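Local coordinates for protein beta-galactosidase (Trichoderma reesei, PDB 3OG2) that probably hydrolyses terminal non-reducing beta-D-galactose residues from beta-D-galactosides, as a glycoprotein of glycoside hydrolase family 35, at residues D92-L97 with T328-L333; S422-L427 with T435-G440; D449-V454 with E491-A496; V582-G587 with L600-D605; Y633-S636 with D640-A643. All coordinates share one frame; numbering follows the deposited sequence. Where two conformers were deposited one is given.

Contact 1. Residues D92-L97 with T328-L333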
# COMPACT_ATOMS: atom_id res chain seq x y z
N ASP A 92 14.30 -15.21 4.55
CA ASP A 92 15.45 -15.13 3.70
C ASP A 92 15.09 -14.67 2.31
O ASP A 92 13.91 -14.75 1.97
CB ASP A 92 16.09 -16.54 3.60
CG ASP A 92 16.47 -17.04 4.99
OD1 ASP A 92 17.06 -16.26 5.80
OD2 ASP A 92 16.19 -18.23 5.28
N GLY A 93 16.09 -14.23 1.52
CA GLY A 93 15.78 -13.91 0.13
C GLY A 93 14.75 -12.81 0.03
O GLY A 93 14.86 -11.75 0.66
N ILE A 94 13.71 -13.04 -0.77
CA ILE A 94 12.69 -11.99 -0.97
C ILE A 94 11.92 -11.72 0.32
O ILE A 94 11.18 -10.73 0.36
CB ILE A 94 11.75 -12.31 -2.13
CG1 ILE A 94 10.86 -13.54 -1.80
CG2 ILE A 94 12.52 -12.48 -3.41
CD1 ILE A 94 9.95 -13.97 -2.94
N PHE A 95 12.04 -12.60 1.33
CA PHE A 95 11.33 -12.41 2.61
C PHE A 95 12.22 -11.73 3.66
O PHE A 95 11.73 -11.44 4.74
CB PHE A 95 10.84 -13.74 3.14
CG PHE A 95 9.85 -14.33 2.14
CD1 PHE A 95 8.59 -13.80 1.97
CD2 PHE A 95 10.19 -15.43 1.34
CE1 PHE A 95 7.67 -14.31 1.08
CE2 PHE A 95 9.28 -15.95 0.41
CZ PHE A 95 8.02 -15.36 0.27
N SER A 96 13.50 -11.53 3.36
CA SER A 96 14.33 -10.77 4.31
C SER A 96 13.93 -9.32 4.38
O SER A 96 13.67 -8.65 3.36
CB SER A 96 15.78 -10.83 3.82
OG SER A 96 16.63 -10.06 4.67
N LEU A 97 13.94 -8.76 5.60
CA LEU A 97 13.73 -7.34 5.74
C LEU A 97 15.00 -6.53 5.57
O LEU A 97 14.97 -5.30 5.53
CB LEU A 97 13.19 -7.07 7.16
CG LEU A 97 11.73 -7.48 7.37
CD1 LEU A 97 11.30 -7.26 8.80
CD2 LEU A 97 10.81 -6.68 6.43
N THR A 328 1.22 -5.59 -4.63
CA THR A 328 0.43 -6.64 -5.23
C THR A 328 0.27 -7.83 -4.30
O THR A 328 1.27 -8.23 -3.64
CB THR A 328 1.16 -7.13 -6.51
OG1 THR A 328 1.36 -5.94 -7.36
CG2 THR A 328 0.35 -8.12 -7.30
N ASN A 329 -0.93 -8.41 -4.26
CA ASN A 329 -1.15 -9.65 -3.51
C ASN A 329 -0.71 -10.84 -4.38
O ASN A 329 -1.57 -11.68 -4.78
CB ASN A 329 -2.63 -9.77 -3.14
CG ASN A 329 -3.10 -8.61 -2.32
OD1 ASN A 329 -2.45 -8.22 -1.34
ND2 ASN A 329 -4.22 -7.99 -2.74
N TRP A 330 0.58 -10.92 -4.68
CA TRP A 330 1.08 -12.04 -5.47
C TRP A 330 1.04 -13.30 -4.65
O TRP A 330 0.92 -13.30 -3.41
CB TRP A 330 2.51 -11.67 -5.97
CG TRP A 330 3.46 -11.62 -4.80
CD1 TRP A 330 3.71 -10.57 -3.97
CD2 TRP A 330 4.27 -12.72 -4.34
NE1 TRP A 330 4.63 -10.94 -3.03
CE2 TRP A 330 4.99 -12.26 -3.21
CE3 TRP A 330 4.44 -14.05 -4.75
CZ2 TRP A 330 5.88 -13.07 -2.50
CZ3 TRP A 330 5.33 -14.85 -4.05
CH2 TRP A 330 6.01 -14.36 -2.96
N GLY A 331 1.14 -14.45 -5.34
CA GLY A 331 1.36 -15.72 -4.63
C GLY A 331 0.31 -16.02 -3.57
O GLY A 331 0.66 -16.54 -2.52
N ASN A 332 -0.96 -15.75 -3.83
CA ASN A 332 -2.06 -16.06 -2.93
C ASN A 332 -1.91 -15.38 -1.57
O ASN A 332 -2.58 -15.84 -0.60
CB ASN A 332 -2.19 -17.58 -2.73
CG ASN A 332 -2.41 -18.27 -4.06
OD1 ASN A 332 -3.37 -17.95 -4.80
ND2 ASN A 332 -1.56 -19.24 -4.33
N LEU A 333 -1.15 -14.31 -1.44
CA LEU A 333 -0.97 -13.79 -0.04
C LEU A 333 -2.20 -13.05 0.41
O LEU A 333 -2.29 -12.79 1.62
CB LEU A 333 0.31 -12.96 0.06
CG LEU A 333 0.34 -11.61 -0.65
CD1 LEU A 333 -0.24 -10.49 0.23
CD2 LEU A 333 1.79 -11.22 -0.97
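W330 reaches I94 and F95 with the far rim of its indole, and so illustrates how one large aromatic can join two loops whose backbones stay well apart: the I94 CA and W330 CA atoms are separated by 12.5 Å. Along 328-333 the side chains are first held from outside. T328 bonds through OG1 to the carboxylate of E350, and N329, at the centre of an inverse gamma turn, holds R51 with OD1 and the carbonyl of Y339 with ND2. W330 follows. Its CG stands between the backbone N and the carbonyl carbon (chi1 68°), which sends the ring across to 92-97. There W330 CH2 lies 3.9 Å from F95 CZ, which arrives at the indole edge near its plane, while I94 CD1 comes in obliquely to within 4.0 Å of the same W330 CH2. I94 CG1 in turn rests 3.6 Å above one face of the F95 ring, toward its rim. The buried indole nitrogen is satisfied by the carbonyl of F50. An alanine at W330 would remove the whole bridge, and is likely to open a gap beside I94 and F95 and leave that carbonyl without its donor. G331 then turns with positive phi, where a side chain would run into W330 CE3, and L333 N closes a type I' turn onto W330 O at 3.0 Å. Y928 and F926 of strand 926-932 also meet the W330 ring, so the patch lies where loops of the TIM barrel, one of them with F95 about 12 Å from the galactose-site residue I119 (side chain to side chain), abut a C-terminal all-beta domain.

Contact 2. Residues S422-L427 with T435-G440; sequences SYTVKL and TIPQLG
V425 and I436 exchange both of their backbone polar groups, giving a compact example of how a short hairpin settles its donors and acceptors. V425 N donates to I436 O at 3.0 Å with an angle of 170° at the hydrogen, and I436 N returns the bond to V425 O at 2.7 Å; in both, the donor lies nearly along the C=O axis. V425 O also receives a CA-H...O contact, 3.1 Å from T435 CA. The neighbouring K426-T435 pair is of the non-hydrogen-bonded kind, so the carbonyl of T435 faces away from 422-427 and is taken up instead by Q438: NE2 of Q438 reaches T435 O at 2.8 Å, with that oxygen close to the plane of the Q438 amide. Farther along the turn, the backbone N atoms of Q438 and L439 are each bound by a carboxylate oxygen of E494. The phenol of Y423 is paired with H453, and T424 O with the hydroxyl of S389. K426 crosses T435 at about a right angle, its aliphatic chain passing OG1 without a polar bond. On the opposite face V425 CG2, set between the backbone N and carbonyl carbon (chi1 -67° for CG1), packs 4.1 Å from I436 CB, and L427 CD1 meets I436 CD1 at 4.2 Å. A cis peptide before P437 turns the chain off the strand beside T424. Together these features make an antiparallel beta hairpin, 421-427 with 434-436, which strand 443-445 extends to a three-stranded sheet in beta-galactosidase domain 2.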
# COMPACT_ATOMS: atom_id res chain seq x y z
N SER A 422 -16.34 33.27 -1.53
CA SER A 422 -15.55 34.48 -1.38
C SER A 422 -15.55 34.89 0.07
O SER A 422 -16.59 34.86 0.73
CB SER A 422 -16.20 35.62 -2.17
OG SER A 422 -16.20 35.26 -3.56
N TYR A 423 -14.38 35.25 0.62
CA TYR A 423 -14.31 35.55 2.03
C TYR A 423 -13.13 36.48 2.31
O TYR A 423 -12.26 36.70 1.44
CB TYR A 423 -14.20 34.24 2.83
CG TYR A 423 -12.90 33.50 2.73
CD1 TYR A 423 -12.63 32.73 1.60
CD2 TYR A 423 -11.93 33.54 3.73
CE1 TYR A 423 -11.43 32.02 1.47
CE2 TYR A 423 -10.73 32.82 3.63
CZ TYR A 423 -10.50 32.07 2.49
OH TYR A 423 -9.30 31.40 2.39
N THR A 424 -13.12 36.98 3.54
CA THR A 424 -11.98 37.64 4.11
C THR A 424 -11.75 37.03 5.48
O THR A 424 -12.64 36.33 5.99
CB THR A 424 -12.18 39.17 4.23
OG1 THR A 424 -13.23 39.34 5.16
CG2 THR A 424 -12.56 39.81 2.88
N VAL A 425 -10.57 37.27 6.05
CA VAL A 425 -10.32 36.76 7.42
C VAL A 425 -9.90 37.90 8.32
O VAL A 425 -9.41 38.95 7.88
CB VAL A 425 -9.25 35.63 7.47
CG1 VAL A 425 -9.78 34.40 6.77
CG2 VAL A 425 -7.99 36.11 6.81
N LYS A 426 -10.09 37.72 9.61
CA LYS A 426 -9.63 38.66 10.62
C LYS A 426 -8.78 37.83 11.58
O LYS A 426 -9.34 36.97 12.30
CB LYS A 426 -10.80 39.37 11.33
CG LYS A 426 -10.29 40.36 12.34
CD LYS A 426 -11.39 41.23 12.95
CE LYS A 426 -10.70 42.56 13.30
NZ LYS A 426 -9.29 42.65 12.78
N LEU A 427 -7.45 38.00 11.55
CA LEU A 427 -6.55 37.06 12.23
C LEU A 427 -5.71 37.82 13.25
O LEU A 427 -5.32 38.97 13.01
CB LEU A 427 -5.59 36.37 11.24
CG LEU A 427 -6.28 35.59 10.13
CD1 LEU A 427 -5.28 34.94 9.19
CD2 LEU A 427 -7.23 34.51 10.65
N THR A 435 -7.91 42.48 9.40
CA THR A 435 -8.76 41.96 8.34
C THR A 435 -7.91 41.94 7.06
O THR A 435 -7.35 42.99 6.65
CB THR A 435 -10.08 42.71 8.15
OG1 THR A 435 -10.92 42.54 9.32
CG2 THR A 435 -10.83 42.12 6.97
N ILE A 436 -7.85 40.74 6.52
CA ILE A 436 -6.97 40.52 5.38
C ILE A 436 -7.83 40.00 4.25
O ILE A 436 -8.68 39.11 4.52
CB ILE A 436 -5.93 39.45 5.80
CG1 ILE A 436 -5.01 39.97 6.93
CG2 ILE A 436 -5.13 38.97 4.60
CD1 ILE A 436 -4.58 38.81 7.81
N PRO A 437 -7.65 40.44 3.01
CA PRO A 437 -6.60 41.36 2.52
C PRO A 437 -6.60 42.81 3.01
O PRO A 437 -7.60 43.52 2.98
CB PRO A 437 -6.84 41.38 1.00
CG PRO A 437 -7.42 39.99 0.80
CD PRO A 437 -8.43 39.83 1.91
N GLN A 438 -5.44 43.28 3.44
CA GLN A 438 -5.30 44.67 3.86
C GLN A 438 -5.28 45.61 2.69
O GLN A 438 -5.44 46.82 2.92
CB GLN A 438 -3.98 44.81 4.65
CG GLN A 438 -4.06 44.16 6.05
CD GLN A 438 -4.51 45.29 6.97
OE1 GLN A 438 -3.77 46.27 7.14
NE2 GLN A 438 -5.72 45.14 7.54
N LEU A 439 -5.00 45.14 1.48
CA LEU A 439 -4.96 46.03 0.32
C LEU A 439 -6.20 45.85 -0.52
O LEU A 439 -6.19 46.27 -1.68
CB LEU A 439 -3.66 45.80 -0.50
CG LEU A 439 -2.39 46.22 0.25
CD1 LEU A 439 -1.20 45.79 -0.57
CD2 LEU A 439 -2.44 47.71 0.48
N GLY A 440 -7.28 45.32 0.01
CA GLY A 440 -8.52 45.24 -0.76
C GLY A 440 -8.72 43.90 -1.45
O GLY A 440 -7.76 43.17 -1.72

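Contact 3. Residues D449-V454 with E491-A496; sequences DSKIHV and ELHEFA
K451 extends from its strand to the carboxylate of E491, and its course shows how a buried charge can be carried between strands and probably balanced there. From CB the chain leaves with CG beside the backbone N (chi1 -66°); CB and CG serve as the span. CD comes to the edge of the H493 imidazole, 4.3 Å from H493 CE1. CE lies beside the two oxygens, off their plane, 3.1 Å from E491 OE1, and bends at the second and last torsions (chi4 -93°) bring the ammonium into place. NZ bonds to E491 OE1 at 2.8 Å and more weakly to E491 OE2, while D449 OD2 takes it at 3.0 Å. This salt-bridge network ties the start of strand 450-459 to the residue just before strand 492-497; in the large antiparallel sheet of domain 2 the two strands are separated by strand 462-467. E491 OE1 is gripped a second time: H493 NE2 approaches its anti lone pair at 2.8 Å, nearly straight at 173° and in the plane of the imidazole, whose ND1 is held by T468. A leucine in place of E491 would probably leave H493 NE2 without its acceptor and K451 with D449 as its remaining counter-charge here. The two carboxylates, like in charge, are brought close by the lysine between them, and a water stands 2.7 Å from both D449 OD2 and E491 OE2, within bonding distance of each. R552 forms a further salt bridge with D449 OD2.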
# COMPACT_ATOMS: atom_id res chain seq x y z
N ASP A 449 -11.83 22.38 -1.48
CA ASP A 449 -10.48 22.87 -1.13
C ASP A 449 -10.47 23.25 0.33
O ASP A 449 -11.50 23.56 0.93
CB ASP A 449 -10.07 24.03 -2.05
CG ASP A 449 -8.58 24.24 -2.02
OD1 ASP A 449 -7.77 23.44 -1.45
OD2 ASP A 449 -8.10 25.29 -2.54
N SER A 450 -9.28 23.23 0.89
CA SER A 450 -9.04 23.73 2.26
C SER A 450 -7.66 24.38 2.26
O SER A 450 -6.77 23.94 1.56
CB SER A 450 -9.09 22.55 3.23
OG SER A 450 -8.79 22.95 4.55
N LYS A 451 -7.51 25.44 3.04
CA LYS A 451 -6.25 26.18 3.05
C LYS A 451 -5.76 26.34 4.46
O LYS A 451 -6.59 26.38 5.36
CB LYS A 451 -6.42 27.58 2.45
CG LYS A 451 -6.76 27.41 0.96
CD LYS A 451 -6.22 28.49 0.07
CE LYS A 451 -6.93 28.39 -1.28
NZ LYS A 451 -6.11 27.54 -2.19
N ILE A 452 -4.47 26.48 4.62
CA ILE A 452 -3.87 26.90 5.87
C ILE A 452 -3.30 28.30 5.67
O ILE A 452 -2.41 28.54 4.86
CB ILE A 452 -2.79 25.92 6.37
CG1 ILE A 452 -3.21 24.49 6.03
CG2 ILE A 452 -2.50 26.17 7.85
CD1 ILE A 452 -3.22 23.49 7.17
N HIS A 453 -3.87 29.26 6.42
CA HIS A 453 -3.33 30.63 6.48
C HIS A 453 -2.45 30.72 7.72
O HIS A 453 -2.67 29.98 8.68
CB HIS A 453 -4.42 31.67 6.53
CG HIS A 453 -5.41 31.58 5.40
ND1 HIS A 453 -5.07 31.28 4.09
CD2 HIS A 453 -6.73 31.78 5.38
CE1 HIS A 453 -6.17 31.30 3.32
NE2 HIS A 453 -7.20 31.59 4.10
N VAL A 454 -1.44 31.59 7.71
CA VAL A 454 -0.54 31.69 8.84
C VAL A 454 -0.36 33.13 9.29
O VAL A 454 -0.50 34.08 8.52
CB VAL A 454 0.86 31.10 8.52
CG1 VAL A 454 0.77 29.60 8.21
CG2 VAL A 454 1.52 31.80 7.35
N GLU A 491 -6.94 32.69 -7.71
CA GLU A 491 -7.14 33.15 -6.31
C GLU A 491 -6.31 34.38 -6.03
O GLU A 491 -5.10 34.43 -6.37
CB GLU A 491 -6.73 32.05 -5.36
CG GLU A 491 -7.64 30.82 -5.27
CD GLU A 491 -6.97 29.67 -4.51
OE1 GLU A 491 -5.93 29.85 -3.83
OE2 GLU A 491 -7.51 28.53 -4.65
N LEU A 492 -6.92 35.39 -5.40
CA LEU A 492 -6.17 36.52 -4.90
C LEU A 492 -5.58 36.16 -3.55
O LEU A 492 -6.31 35.63 -2.71
CB LEU A 492 -7.05 37.75 -4.71
CG LEU A 492 -6.40 39.03 -4.15
CD1 LEU A 492 -5.42 39.65 -5.12
CD2 LEU A 492 -7.48 40.08 -3.81
N HIS A 493 -4.31 36.46 -3.37
CA HIS A 493 -3.65 36.22 -2.08
C HIS A 493 -2.87 37.43 -1.63
O HIS A 493 -2.52 38.31 -2.44
CB HIS A 493 -2.66 35.04 -2.22
CG HIS A 493 -3.46 33.76 -2.25
ND1 HIS A 493 -4.05 33.34 -1.07
CD2 HIS A 493 -3.83 32.89 -3.21
CE1 HIS A 493 -4.73 32.22 -1.33
NE2 HIS A 493 -4.59 31.97 -2.61
N GLU A 494 -2.65 37.51 -0.31
CA GLU A 494 -1.85 38.61 0.23
C GLU A 494 -0.94 38.08 1.32
O GLU A 494 -1.36 37.18 2.09
CB GLU A 494 -2.82 39.70 0.73
CG GLU A 494 -2.04 40.96 1.09
CD GLU A 494 -3.02 42.00 1.63
OE1 GLU A 494 -3.70 42.68 0.81
OE2 GLU A 494 -3.12 42.05 2.89
N PHE A 495 0.26 38.63 1.42
CA PHE A 495 1.13 38.31 2.53
C PHE A 495 1.88 39.59 2.92
O PHE A 495 1.97 40.54 2.13
CB PHE A 495 2.09 37.16 2.27
CG PHE A 495 3.03 37.36 1.12
CD1 PHE A 495 2.57 37.20 -0.21
CD2 PHE A 495 4.35 37.64 1.39
CE1 PHE A 495 3.48 37.34 -1.26
CE2 PHE A 495 5.25 37.80 0.35
CZ PHE A 495 4.80 37.63 -0.96
N ALA A 496 2.40 39.58 4.13
CA ALA A 496 3.09 40.77 4.58
C ALA A 496 4.37 40.30 5.29
O ALA A 496 4.34 39.34 6.04
CB ALA A 496 2.24 41.58 5.53
O HOH W 1 -9.51 27.53 -3.14

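Contact 4. Residues V582-G587 with L600-D605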
# COMPACT_ATOMS: atom_id res chain seq x y z
N VAL A 582 18.15 21.72 -1.62
CA VAL A 582 18.15 22.55 -2.83
C VAL A 582 16.73 22.45 -3.36
O VAL A 582 16.05 21.42 -3.19
CB VAL A 582 19.15 22.09 -3.90
CG1 VAL A 582 20.58 22.04 -3.35
CG2 VAL A 582 18.76 20.74 -4.46
N ILE A 583 16.24 23.51 -3.94
CA ILE A 583 14.88 23.56 -4.45
C ILE A 583 14.95 23.39 -5.97
O ILE A 583 15.75 24.09 -6.60
CB ILE A 583 14.17 24.86 -4.08
CG1 ILE A 583 14.05 25.03 -2.55
CG2 ILE A 583 12.81 24.95 -4.75
CD1 ILE A 583 13.65 26.40 -2.08
N ILE A 584 14.17 22.45 -6.51
CA ILE A 584 14.25 22.22 -7.96
C ILE A 584 12.85 22.34 -8.54
O ILE A 584 11.90 21.70 -8.06
CB ILE A 584 14.88 20.85 -8.28
CG1 ILE A 584 16.32 20.80 -7.76
CG2 ILE A 584 14.77 20.52 -9.79
CD1 ILE A 584 17.11 19.54 -7.99
N ASN A 585 12.73 23.16 -9.59
CA ASN A 585 11.46 23.31 -10.30
C ASN A 585 11.56 22.51 -11.61
O ASN A 585 12.37 22.92 -12.49
CB ASN A 585 11.22 24.80 -10.55
CG ASN A 585 10.10 25.07 -11.53
OD1 ASN A 585 9.22 24.24 -11.73
ND2 ASN A 585 10.18 26.27 -12.15
N GLY A 586 10.78 21.46 -11.73
CA GLY A 586 10.75 20.66 -12.93
C GLY A 586 11.04 19.21 -12.59
O GLY A 586 11.72 18.87 -11.60
N GLY A 587 10.53 18.33 -13.44
CA GLY A 587 10.83 16.90 -13.34
C GLY A 587 9.64 16.11 -12.84
O GLY A 587 8.84 16.57 -12.03
N LEU A 600 27.24 19.82 -8.33
CA LEU A 600 25.96 19.35 -7.81
C LEU A 600 25.43 18.27 -8.74
O LEU A 600 25.26 18.52 -9.94
CB LEU A 600 24.97 20.51 -7.78
CG LEU A 600 23.52 20.14 -7.38
CD1 LEU A 600 23.46 19.75 -5.92
CD2 LEU A 600 22.55 21.28 -7.66
N SER A 601 25.18 17.08 -8.20
CA SER A 601 24.72 15.93 -8.97
C SER A 601 23.27 15.66 -8.60
O SER A 601 22.99 15.50 -7.40
CB SER A 601 25.61 14.75 -8.59
OG SER A 601 25.28 13.57 -9.29
N VAL A 602 22.38 15.60 -9.54
CA VAL A 602 20.97 15.37 -9.30
C VAL A 602 20.58 14.01 -9.91
O VAL A 602 20.94 13.76 -11.06
CB VAL A 602 20.16 16.49 -9.98
CG1 VAL A 602 18.67 16.31 -9.68
CG2 VAL A 602 20.65 17.88 -9.53
N GLN A 603 19.83 13.23 -9.16
CA GLN A 603 19.20 12.06 -9.74
C GLN A 603 17.71 12.35 -9.95
O GLN A 603 17.07 12.77 -8.97
CB GLN A 603 19.40 10.85 -8.80
CG GLN A 603 20.87 10.45 -8.66
CD GLN A 603 21.53 10.01 -9.95
OE1 GLN A 603 22.60 10.56 -10.31
NE2 GLN A 603 20.95 9.03 -10.65
N ALA A 604 17.22 12.13 -11.14
CA ALA A 604 15.88 12.59 -11.50
C ALA A 604 15.23 11.62 -12.49
O ALA A 604 15.97 10.93 -13.20
CB ALA A 604 15.97 13.95 -12.15
N ASP A 605 13.91 11.63 -12.51
CA ASP A 605 13.18 10.91 -13.55
C ASP A 605 12.35 11.91 -14.36
O ASP A 605 11.86 12.90 -13.82
CB ASP A 605 12.22 9.85 -13.00
CG ASP A 605 12.95 8.66 -12.40
OD1 ASP A 605 14.09 8.78 -11.92
OD2 ASP A 605 12.33 7.53 -12.39
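I584 and V602 point their methyl tips at each other, CD1 of I584 standing 4.0 Å from CG1 of V602, in a worked example of two strands whose middles touch through side chains. The conformations explain how the gap is spanned. I584 sets CG1 beside its backbone N (chi1 -62°) and then runs fully extended, so that CD1 is carried as far as the chain allows toward 600-605. V602 answers with CG1 anti to its own N (chi1 -178°), and the two chains meet end on. The backbones stay well apart here, I584 CA lying 9.7 Å from V602 CA. Two residues earlier in each segment, V582 and L600 repeat the pattern more loosely: V582 CG1 and L600 CD1 are 4.5 Å apart, L600 keeping CG anti to the N and then bending at the second torsion. At the other end the spacing narrows to 6.4 Å between G587 CA and D605 CA. Here backbone meets backbone, G587 C lying 4.0 Å from D605 O. G587 has backbone angles at which a CB would press on the carbonyl O of G586, which calls for glycine, and D605 turns its side chain away, where R591 makes a salt bridge with OD1 and T983 bonds to OD2. Around the apolar pairs the layer is filled by V593 against V582, by L612 and I614 against I584, and by I595 against L600. Segment directions 28° apart, inward aliphatic residues and a sheet order that keeps 583-585 and 599-605 from being neighbours are consistent with a sheet that curls over on itself, with these residues in the interior of beta-galactosidase domain 3.

Contact 5. Residues Y633-S636 with D640-A643; sequences YSVS and DWIA
Y633 lies flat on the six-membered ring of W641 in a face-to-face stack, a clear case of aromatic pairing across a diagonal of adjacent strands: the centroids are 3.8 Å apart and the planes differ by 12°. CZ of Y633 sits over the indole. CG of Y633 between its backbone N and carbonyl carbon (chi1 52°) swings the ring over the neighbour, and S622 O receives the hydroxyl. Beside the stack, Y633 CB touches A643 CB at 4.1 Å, and V635, pointing the same way as W641, brings CG2 to 4.1 Å from W641 CD1. The residues belong to an antiparallel beta hairpin, strands 629-635 and 641-643, with L624 and I614 covering the tryptophan. Its hydrogen-bonded pair is S634 with I642, whose N atoms each donate to the other's O at 2.8 Å. Toward the turn S636 N reaches D640 O at 2.9 Å, and D640 N is taken at 3.1 Å by S636 OG, which also meets the backbone N of L638. At the polar edge a water joins S636 OG and D640 OD2, 2.6 Å from each, while K480 makes a salt bridge with D640 OD1 and Y548 bonds to OD2.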
# COMPACT_ATOMS: atom_id res chain seq x y z
N TYR A 633 24.25 25.21 -18.09
CA TYR A 633 23.02 25.83 -17.58
C TYR A 633 23.08 27.33 -17.87
O TYR A 633 24.16 27.89 -18.06
CB TYR A 633 22.87 25.56 -16.07
CG TYR A 633 24.10 25.92 -15.27
CD1 TYR A 633 24.33 27.22 -14.84
CD2 TYR A 633 25.06 24.96 -14.99
CE1 TYR A 633 25.46 27.54 -14.14
CE2 TYR A 633 26.22 25.30 -14.28
CZ TYR A 633 26.40 26.59 -13.85
OH TYR A 633 27.56 26.93 -13.15
N SER A 634 21.95 27.98 -17.86
CA SER A 634 21.79 29.41 -17.92
C SER A 634 21.70 29.90 -16.47
O SER A 634 21.12 29.22 -15.62
CB SER A 634 20.50 29.84 -18.62
OG SER A 634 20.40 29.33 -19.95
N VAL A 635 22.26 31.06 -16.16
CA VAL A 635 22.15 31.63 -14.83
C VAL A 635 21.24 32.84 -14.84
O VAL A 635 21.44 33.77 -15.62
CB VAL A 635 23.55 32.06 -14.30
CG1 VAL A 635 23.45 32.60 -12.88
CG2 VAL A 635 24.52 30.91 -14.43
N SER A 636 20.25 32.88 -13.94
CA SER A 636 19.31 33.96 -13.86
C SER A 636 19.91 35.08 -13.02
O SER A 636 20.91 34.86 -12.35
CB SER A 636 17.98 33.50 -13.29
OG SER A 636 18.07 33.44 -11.86
N ASP A 640 19.74 31.56 -10.00
CA ASP A 640 19.19 30.20 -10.20
C ASP A 640 19.78 29.64 -11.49
O ASP A 640 20.17 30.39 -12.39
CB ASP A 640 17.67 30.27 -10.28
CG ASP A 640 17.07 30.86 -9.04
OD1 ASP A 640 17.64 30.66 -7.94
OD2 ASP A 640 16.01 31.49 -9.06
N TRP A 641 19.85 28.34 -11.57
CA TRP A 641 20.38 27.69 -12.76
C TRP A 641 19.23 27.10 -13.57
O TRP A 641 18.39 26.40 -12.99
CB TRP A 641 21.33 26.59 -12.38
CG TRP A 641 22.63 27.06 -11.79
CD1 TRP A 641 23.04 28.33 -11.56
CD2 TRP A 641 23.67 26.19 -11.36
NE1 TRP A 641 24.29 28.28 -11.01
CE2 TRP A 641 24.72 27.00 -10.87
CE3 TRP A 641 23.80 24.78 -11.34
CZ2 TRP A 641 25.91 26.45 -10.36
CZ3 TRP A 641 25.00 24.26 -10.83
CH2 TRP A 641 26.01 25.08 -10.36
N ILE A 642 19.22 27.32 -14.89
CA ILE A 642 18.18 26.71 -15.72
C ILE A 642 18.90 25.79 -16.71
O ILE A 642 19.71 26.25 -17.53
CB ILE A 642 17.31 27.72 -16.45
CG1 ILE A 642 16.66 28.68 -15.42
CG2 ILE A 642 16.25 27.01 -17.27
CD1 ILE A 642 17.04 30.10 -15.78
N ALA A 643 18.58 24.52 -16.59
CA ALA A 643 19.25 23.49 -17.38
C ALA A 643 18.26 22.73 -18.25
O ALA A 643 17.05 22.70 -17.96
CB ALA A 643 20.04 22.58 -16.44
O HOH W 2 15.62 32.95 -11.18

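Contacts 1, 3 and 4 are buried, whereas contacts 2 and 5 are partly exposed hairpins, and the chemistry follows. Both hairpins rely on paired backbone bonds, contact 5 adding an aromatic stack. The buried contacts rely mainly on side chains: apolar ones in 1 and 4, a salt-bridge network in 3. Contacts 2 and 3 lie within domain 2, their centres about 10 Å apart, and touch directly through hydrogen bonds. Contacts 4 and 5 share one sheet of domain 3, with nearest atoms about 5 Å apart. Contact 1 stands apart, where the barrel meets a C-terminal domain, its centre at least 33 Å from those of the others.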